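Local coordinates for lipoprotein (Mycoplasma mycoides subsp. capri, PDB 7ADK) that is a mycoplasma lipoprotein whose DUF31 domain belongs to the PA clan of chymotrypsin-like peptidases, and which is probably a protease, at residues Tyr232-Val244 with Lys521-Gly533. Numbering follows the deposited sequence.
Sequences YYNAALKGFTLPV and KLLDSEQKSKYNG
Phe240 O is the acceptor on which Gln527 and Ser525 converge, at a single isolated beta bridge between Phe240 and Asp524 that joins two loops distant in sequence. Ser525 N lies 2.9 Å from Phe240 O, in the carbonyl plane and on a lone pair. Gln527 NE2 comes from above that plane, 2.8 Å from Phe240 O, along an almost straight N-H line (177°). The same NE2 donates to Asp524 OD1, so one amide nitrogen spans the bridge carbonyl and a carboxylate, which should limit the amide's rotation. This reach depends on a Gln527 chain bent at its second torsion (chi2 -74°), which turns the amide back over the bridge. Phe240 N completes the pairing with a weak bond to Leu523 O.

Packing spreads outward along 232-244. Phe240 lies beside Leu523, both pointing the same way, with CD2 against Leu523 CB; Tyr803 brings its ring against that of Phe240, and Ile717 of helix 715-719 touches the side chain. Ser525 OG adds a weak hydrogen bond to Phe240 O and also lies obliquely against Tyr233 CD2. At the other end Leu242 and Tyr531 meet beside Phe741 of strand 737-747, and the contact joins the loop between helix 220-226 and strand 289-293 to the loop between strands 503-507 and 535-537. Beyond Leu242, Val244 crosses the phenol end of Tyr531, its CG2 3.6 Å from Tyr531 OH.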
loop_
_atom_site.group_PDB
_atom_site.type_symbol
_atom_site.label_atom_id
_atom_site.label_comp_id
_atom_site.label_asym_id
_atom_site.label_seq_id
_atom_site.Cartn_x
_atom_site.Cartn_y
_atom_site.Cartn_z
ATOM N N TYR B 232 -32.900 16.115 29.594
ATOM C CA TYR B 232 -34.141 16.280 30.337
ATOM C C TYR B 232 -34.709 17.678 30.037
ATOM O O TYR B 232 -33.961 18.605 29.721
ATOM C CB TYR B 232 -33.788 16.096 31.824
ATOM C CG TYR B 232 -32.525 16.821 32.277
ATOM C CD1 TYR B 232 -32.535 18.210 32.482
ATOM C CD2 TYR B 232 -31.315 16.114 32.393
ATOM C CE1 TYR B 232 -31.346 18.894 32.797
ATOM C CE2 TYR B 232 -30.123 16.797 32.685
ATOM C CZ TYR B 232 -30.137 18.180 32.913
ATOM O OH TYR B 232 -28.977 18.818 33.207
ATOM N N TYR B 233 -36.022 17.872 30.156
ATOM C CA TYR B 233 -36.624 19.210 30.229
ATOM C C TYR B 233 -37.867 19.150 31.114
ATOM O O TYR B 233 -38.736 18.302 30.912
ATOM C CB TYR B 233 -36.946 19.763 28.839
ATOM C CG TYR B 233 -37.475 21.181 28.875
ATOM C CD1 TYR B 233 -36.577 22.252 29.041
ATOM C CD2 TYR B 233 -38.859 21.430 28.802
ATOM C CE1 TYR B 233 -37.068 23.570 29.108
ATOM C CE2 TYR B 233 -39.348 22.748 28.876
ATOM C CZ TYR B 233 -38.453 23.825 29.019
ATOM O OH TYR B 233 -38.912 25.098 29.075
ATOM N N ASN B 234 -37.933 20.011 32.133
ATOM C CA ASN B 234 -38.740 19.731 33.323
ATOM C C ASN B 234 -39.653 20.878 33.772
ATOM O O ASN B 234 -40.242 20.775 34.842
ATOM C CB ASN B 234 -37.821 19.267 34.461
ATOM C CG ASN B 234 -37.002 18.031 34.148
ATOM O OD1 ASN B 234 -36.134 18.043 33.299
ATOM N ND2 ASN B 234 -37.227 16.941 34.826
ATOM N N ALA B 235 -39.835 21.941 32.985
ATOM C CA ALA B 235 -40.674 23.067 33.401
ATOM C C ALA B 235 -42.144 22.655 33.678
ATOM O O ALA B 235 -42.753 23.148 34.621
ATOM C CB ALA B 235 -40.567 24.176 32.344
ATOM N N ALA B 236 -42.679 21.690 32.918
ATOM C CA ALA B 236 -43.920 20.953 33.198
ATOM C C ALA B 236 -43.663 19.434 33.392
ATOM O O ALA B 236 -44.491 18.604 33.021
ATOM C CB ALA B 236 -44.930 21.279 32.089
ATOM N N LEU B 237 -42.483 19.074 33.930
ATOM C CA LEU B 237 -41.955 17.704 34.144
ATOM C C LEU B 237 -41.807 16.846 32.857
ATOM O O LEU B 237 -41.587 15.637 32.919
ATOM C CB LEU B 237 -42.733 17.000 35.281
ATOM C CG LEU B 237 -42.925 17.818 36.578
ATOM C CD1 LEU B 237 -43.698 16.999 37.606
ATOM C CD2 LEU B 237 -41.619 18.259 37.229
ATOM N N LYS B 238 -41.932 17.485 31.691
ATOM C CA LYS B 238 -42.211 16.913 30.370
ATOM C C LYS B 238 -41.414 17.648 29.282
ATOM O O LYS B 238 -41.300 18.874 29.327
ATOM C CB LYS B 238 -43.733 17.045 30.147
ATOM C CG LYS B 238 -44.334 16.457 28.866
ATOM C CD LYS B 238 -45.831 16.807 28.797
ATOM C CE LYS B 238 -46.563 16.188 27.609
ATOM N NZ LYS B 238 -46.885 14.776 27.804
ATOM N N GLY B 239 -40.959 16.893 28.276
ATOM C CA GLY B 239 -40.276 17.357 27.062
ATOM C C GLY B 239 -38.827 16.868 26.895
ATOM O O GLY B 239 -38.198 16.402 27.843
ATOM N N PHE B 240 -38.280 17.031 25.696
ATOM C CA PHE B 240 -36.893 16.778 25.299
ATOM C C PHE B 240 -36.214 17.991 24.671
ATOM O O PHE B 240 -36.814 18.692 23.860
ATOM C CB PHE B 240 -36.832 15.679 24.236
ATOM C CG PHE B 240 -36.902 14.232 24.638
ATOM C CD1 PHE B 240 -36.555 13.822 25.932
ATOM C CD2 PHE B 240 -37.130 13.276 23.637
ATOM C CE1 PHE B 240 -36.401 12.462 26.201
ATOM C CE2 PHE B 240 -36.973 11.916 23.907
ATOM C CZ PHE B 240 -36.573 11.518 25.188
ATOM N N THR B 241 -34.921 18.166 24.925
ATOM C CA THR B 241 -34.078 19.136 24.214
ATOM C C THR B 241 -33.080 18.401 23.320
ATOM O O THR B 241 -32.210 17.692 23.816
ATOM C CB THR B 241 -33.341 20.046 25.205
ATOM O OG1 THR B 241 -34.261 20.735 26.012
ATOM C CG2 THR B 241 -32.504 21.099 24.500
ATOM N N LEU B 242 -33.158 18.613 22.007
ATOM C CA LEU B 242 -32.226 18.101 21.002
ATOM C C LEU B 242 -31.249 19.226 20.611
ATOM O O LEU B 242 -31.715 20.290 20.209
ATOM C CB LEU B 242 -33.052 17.588 19.818
ATOM C CG LEU B 242 -32.213 17.125 18.618
ATOM C CD1 LEU B 242 -32.776 15.825 18.062
ATOM C CD2 LEU B 242 -32.215 18.154 17.495
ATOM N N PRO B 243 -29.929 19.063 20.766
ATOM C CA PRO B 243 -28.948 20.142 20.610
ATOM C C PRO B 243 -28.322 20.245 19.209
ATOM O O PRO B 243 -28.237 19.257 18.485
ATOM C CB PRO B 243 -27.875 19.824 21.636
ATOM C CG PRO B 243 -27.842 18.312 21.560
ATOM C CD PRO B 243 -29.298 17.917 21.380
ATOM N N VAL B 244 -27.802 21.425 18.861
ATOM C CA VAL B 244 -27.166 21.714 17.558
ATOM C C VAL B 244 -25.989 22.711 17.648
ATOM O O VAL B 244 -25.359 23.049 16.650
ATOM C CB VAL B 244 -28.257 22.153 16.564
ATOM C CG1 VAL B 244 -28.780 23.556 16.863
ATOM C CG2 VAL B 244 -27.837 22.055 15.100
ATOM N N LYS B 521 -40.917 12.112 18.153
ATOM C CA LYS B 521 -40.946 13.520 17.708
ATOM C C LYS B 521 -41.938 14.403 18.484
ATOM O O LYS B 521 -41.634 15.549 18.801
ATOM C CB LYS B 521 -41.240 13.575 16.203
ATOM C CG LYS B 521 -40.046 13.212 15.305
ATOM C CD LYS B 521 -38.845 14.167 15.364
ATOM C CE LYS B 521 -39.151 15.677 15.326
ATOM N NZ LYS B 521 -39.911 16.113 14.127
ATOM N N LEU B 522 -43.083 13.850 18.879
ATOM C CA LEU B 522 -44.064 14.479 19.771
ATOM C C LEU B 522 -43.536 14.770 21.200
ATOM O O LEU B 522 -44.232 15.408 21.987
ATOM C CB LEU B 522 -45.351 13.632 19.762
ATOM C CG LEU B 522 -45.235 12.243 20.421
ATOM C CD1 LEU B 522 -45.853 12.191 21.811
ATOM C CD2 LEU B 522 -45.940 11.178 19.593
ATOM N N LEU B 523 -42.324 14.305 21.539
ATOM C CA LEU B 523 -41.643 14.543 22.818
ATOM C C LEU B 523 -40.652 15.717 22.786
ATOM O O LEU B 523 -40.200 16.141 23.839
ATOM C CB LEU B 523 -40.969 13.241 23.309
ATOM C CG LEU B 523 -41.839 11.974 23.267
ATOM C CD1 LEU B 523 -41.030 10.761 23.708
ATOM C CD2 LEU B 523 -43.078 12.090 24.142
ATOM N N ASP B 524 -40.300 16.282 21.628
ATOM C CA ASP B 524 -39.450 17.482 21.546
ATOM C C ASP B 524 -40.134 18.727 22.156
ATOM O O ASP B 524 -41.269 19.040 21.810
ATOM C CB ASP B 524 -39.061 17.743 20.081
ATOM C CG ASP B 524 -37.970 16.816 19.523
ATOM O OD1 ASP B 524 -36.877 16.746 20.126
ATOM O OD2 ASP B 524 -38.159 16.237 18.432
ATOM N N SER B 525 -39.447 19.453 23.050
ATOM C CA SER B 525 -40.033 20.546 23.850
ATOM C C SER B 525 -40.484 21.749 23.021
ATOM O O SER B 525 -41.639 22.167 23.084
ATOM C CB SER B 525 -39.032 21.080 24.883
ATOM O OG SER B 525 -38.744 20.132 25.879
ATOM N N GLU B 526 -39.552 22.341 22.279
ATOM C CA GLU B 526 -39.723 23.630 21.592
ATOM C C GLU B 526 -39.039 23.650 20.223
ATOM O O GLU B 526 -39.581 24.229 19.284
ATOM C CB GLU B 526 -39.228 24.750 22.520
ATOM C CG GLU B 526 -39.263 26.159 21.912
ATOM C CD GLU B 526 -37.979 26.587 21.183
ATOM O OE1 GLU B 526 -37.004 25.819 21.112
ATOM O OE2 GLU B 526 -37.899 27.761 20.760
ATOM N N GLN B 527 -37.923 22.936 20.054
ATOM C CA GLN B 527 -37.227 22.810 18.779
ATOM C C GLN B 527 -38.017 22.031 17.719
ATOM O O GLN B 527 -37.612 22.062 16.568
ATOM C CB GLN B 527 -35.784 22.290 18.974
ATOM C CG GLN B 527 -35.612 20.815 19.378
ATOM C CD GLN B 527 -35.961 20.498 20.827
ATOM O OE1 GLN B 527 -36.203 21.355 21.660
ATOM N NE2 GLN B 527 -36.033 19.251 21.209
ATOM N N LYS B 528 -39.183 21.436 18.026
ATOM C CA LYS B 528 -40.141 21.008 16.982
ATOM C C LYS B 528 -40.722 22.160 16.152
ATOM O O LYS B 528 -41.274 21.927 15.083
ATOM C CB LYS B 528 -41.256 20.116 17.545
ATOM C CG LYS B 528 -42.191 20.792 18.552
ATOM C CD LYS B 528 -43.333 19.888 19.042
ATOM C CE LYS B 528 -44.262 19.460 17.898
ATOM N NZ LYS B 528 -45.485 18.794 18.381
ATOM N N SER B 529 -40.553 23.403 16.594
ATOM C CA SER B 529 -40.730 24.587 15.750
ATOM C C SER B 529 -39.750 24.596 14.568
ATOM O O SER B 529 -40.173 24.807 13.433
ATOM C CB SER B 529 -40.596 25.860 16.588
ATOM O OG SER B 529 -39.352 25.921 17.251
ATOM N N LYS B 530 -38.456 24.314 14.789
ATOM C CA LYS B 530 -37.439 24.199 13.733
ATOM C C LYS B 530 -37.505 22.863 12.985
ATOM O O LYS B 530 -37.603 22.851 11.763
ATOM C CB LYS B 530 -36.044 24.461 14.318
ATOM C CG LYS B 530 -34.986 24.480 13.208
ATOM C CD LYS B 530 -33.594 24.847 13.727
ATOM C CE LYS B 530 -32.608 24.794 12.560
ATOM N NZ LYS B 530 -31.225 25.114 12.964
ATOM N N TYR B 531 -37.475 21.747 13.703
ATOM C CA TYR B 531 -37.456 20.388 13.140
ATOM C C TYR B 531 -38.854 19.829 12.829
ATOM O O TYR B 531 -39.146 18.645 13.031
ATOM C CB TYR B 531 -36.612 19.494 14.046
ATOM C CG TYR B 531 -35.222 20.049 14.268
ATOM C CD1 TYR B 531 -34.316 20.095 13.197
ATOM C CD2 TYR B 531 -34.843 20.532 15.536
ATOM C CE1 TYR B 531 -33.038 20.647 13.384
ATOM C CE2 TYR B 531 -33.559 21.069 15.731
ATOM C CZ TYR B 531 -32.654 21.125 14.650
ATOM O OH TYR B 531 -31.418 21.648 14.831
ATOM N N ASN B 532 -39.744 20.702 12.342
ATOM C CA ASN B 532 -41.062 20.348 11.844
ATOM C C ASN B 532 -40.959 19.404 10.633
ATOM O O ASN B 532 -40.070 19.540 9.793
ATOM C CB ASN B 532 -41.810 21.645 11.499
ATOM C CG ASN B 532 -43.256 21.410 11.113
ATOM O OD1 ASN B 532 -43.965 20.603 11.692
ATOM N ND2 ASN B 532 -43.741 22.087 10.112
ATOM N N GLY B 533 -41.856 18.429 10.539
ATOM C CA GLY B 533 -41.924 17.451 9.450
ATOM C C GLY B 533 -40.823 16.384 9.430
ATOM O O GLY B 533 -41.076 15.287 8.941
#